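Local coordinates for protein extracellular ligand-binding receptor (PDB 5ERE) that probably serves as an extracellular sensor that binds 2-oxo-4-methylpentanoic acid in a periplasmic-binding-protein domain and cytosine in a tandem PAS-like region, at residues L368-L371 / F372-Q376. Residues are numbered along the deposited sequence; the frame is centred on the assembly and turned at random.
Sequences LETL and FNENQ
Phe372 N donates to Leu368 O at 3.0 Å and Glu374 N to Thr370 O at 2.9 Å, the i to i+4 spacing of an alpha helix, while Asn373 N reaches Glu369 O through a weak bond of 3.4 Å. At the following carbonyl, ND2 of Asn375 donates to Leu371 O at 2.9 Å, with an N-H...O angle of 151°, its nitrogen tilted 34° from the carbonyl plane. Asn375 CG lies beside its own backbone N (chi1 -78°), which swings the amide back against the last turn; there ND2 also meets Leu371 CD1 at 3.4 Å. This is the C-terminal end of helix 362-374 in the Cache-type sensor region, where the chain leaves for strand 378-385 of the antiparallel sheet. Leu371 wedges between that sheet, at Val453, Val455 and Cys381, and Ser346 and Ala350 of long helix 324-357. Asn375 ND2 also bonds Ser346 OG, tying the helix end to that neighbour. With alanine in place of Asn375, Leu371 O is likely to lose its side-chain donor and Ser346 OG its amide partner. One turn apart, Glu374 crosses Thr370, its CD 4.0 Å from Thr370 CG2, whereas Thr370 OG1 is bonded to Ala366 O. A water lies 2.9 Å from Glu369 O and 2.7 Å from Asn373 OD1, within hydrogen-bonding geometry of both, and sits in plane at the edge of the Phe372 ring.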
loop_
_atom_site.group_PDB
_atom_site.type_symbol
_atom_site.label_atom_id
_atom_site.label_comp_id
_atom_site.label_asym_id
_atom_site.label_seq_id
_atom_site.Cartn_x
_atom_site.Cartn_y
_atom_site.Cartn_z
ATOM N N LEU A 368 31.246 -1.187 -20.258
ATOM C CA LEU A 368 30.784 -1.823 -19.025
ATOM C C LEU A 368 30.332 -0.805 -17.988
ATOM O O LEU A 368 29.279 -0.973 -17.372
ATOM C CB LEU A 368 31.880 -2.727 -18.436
ATOM C CG LEU A 368 32.110 -4.091 -19.134
ATOM C CD1 LEU A 368 33.178 -4.881 -18.408
ATOM C CD2 LEU A 368 30.819 -4.942 -19.262
ATOM N N GLU A 369 31.100 0.276 -17.816
ATOM C CA GLU A 369 30.763 1.270 -16.828
ATOM C C GLU A 369 29.443 1.927 -17.116
ATOM O O GLU A 369 28.699 2.264 -16.205
ATOM C CB GLU A 369 31.869 2.342 -16.772
ATOM C CG GLU A 369 33.138 1.810 -16.183
ATOM C CD GLU A 369 33.080 1.747 -14.702
ATOM O OE1 GLU A 369 32.062 2.212 -14.168
ATOM O OE2 GLU A 369 34.063 1.301 -14.060
ATOM N N THR A 370 29.199 2.195 -18.386
ATOM C CA THR A 370 27.932 2.786 -18.836
ATOM C C THR A 370 26.762 1.754 -18.667
ATOM O O THR A 370 25.708 2.067 -18.134
ATOM C CB THR A 370 28.053 3.231 -20.306
ATOM O OG1 THR A 370 29.027 4.280 -20.411
ATOM C CG2 THR A 370 26.726 3.724 -20.884
ATOM N N LEU A 371 26.987 0.531 -19.104
ATOM C CA LEU A 371 25.960 -0.539 -18.991
ATOM C C LEU A 371 25.443 -0.684 -17.552
ATOM O O LEU A 371 24.239 -0.801 -17.293
ATOM C CB LEU A 371 26.543 -1.868 -19.474
ATOM C CG LEU A 371 25.583 -3.076 -19.406
ATOM C CD1 LEU A 371 24.377 -2.890 -20.310
ATOM C CD2 LEU A 371 26.347 -4.297 -19.787
ATOM N N PHE A 372 26.362 -0.603 -16.605
ATOM C CA PHE A 372 25.997 -0.651 -15.209
ATOM C C PHE A 372 25.119 0.551 -14.797
ATOM O O PHE A 372 24.086 0.378 -14.101
ATOM C CB PHE A 372 27.273 -0.776 -14.380
ATOM C CG PHE A 372 27.021 -0.819 -12.920
ATOM C CD1 PHE A 372 26.514 -1.963 -12.328
ATOM C CD2 PHE A 372 27.290 0.280 -12.124
ATOM C CE1 PHE A 372 26.224 -1.975 -11.010
ATOM C CE2 PHE A 372 27.038 0.248 -10.760
ATOM C CZ PHE A 372 26.512 -0.861 -10.201
ATOM N N ASN A 373 25.457 1.757 -15.253
ATOM C CA ASN A 373 24.630 2.924 -14.959
ATOM C C ASN A 373 23.227 2.818 -15.590
ATOM O O ASN A 373 22.267 3.369 -15.058
ATOM C CB ASN A 373 25.302 4.216 -15.463
ATOM C CG ASN A 373 26.337 4.760 -14.515
ATOM O OD1 ASN A 373 26.661 4.152 -13.490
ATOM N ND2 ASN A 373 26.895 5.905 -14.866
ATOM N N GLU A 374 23.140 2.127 -16.724
ATOM C CA GLU A 374 21.872 1.898 -17.442
ATOM C C GLU A 374 20.988 0.855 -16.765
ATOM O O GLU A 374 19.821 0.697 -17.112
ATOM C CB GLU A 374 22.155 1.448 -18.880
ATOM C CG GLU A 374 22.574 2.654 -19.796
ATOM C CD GLU A 374 23.068 2.239 -21.182
ATOM O OE1 GLU A 374 23.530 1.083 -21.367
ATOM O OE2 GLU A 374 22.989 3.088 -22.095
ATOM N N ASN A 375 21.544 0.146 -15.794
ATOM C CA ASN A 375 20.808 -0.952 -15.141
ATOM C C ASN A 375 20.719 -0.756 -13.642
ATOM O O ASN A 375 21.593 -1.157 -12.878
ATOM C CB ASN A 375 21.464 -2.282 -15.508
ATOM C CG ASN A 375 21.081 -2.723 -16.914
ATOM O OD1 ASN A 375 19.943 -3.100 -17.132
ATOM N ND2 ASN A 375 21.997 -2.602 -17.882
ATOM N N GLN A 376 19.636 -0.141 -13.208
ATOM C CA GLN A 376 19.556 0.189 -11.814
ATOM C C GLN A 376 19.429 -1.061 -10.931
ATOM O O GLN A 376 19.705 -0.956 -9.757
ATOM C CB GLN A 376 18.400 1.152 -11.552
ATOM C CG GLN A 376 17.067 0.527 -11.356
ATOM C CD GLN A 376 15.964 1.566 -11.215
ATOM O OE1 GLN A 376 15.406 2.036 -12.205
ATOM N NE2 GLN A 376 15.658 1.930 -9.983
HETATM O O HOH W 1 29.090 2.939 -13.392
#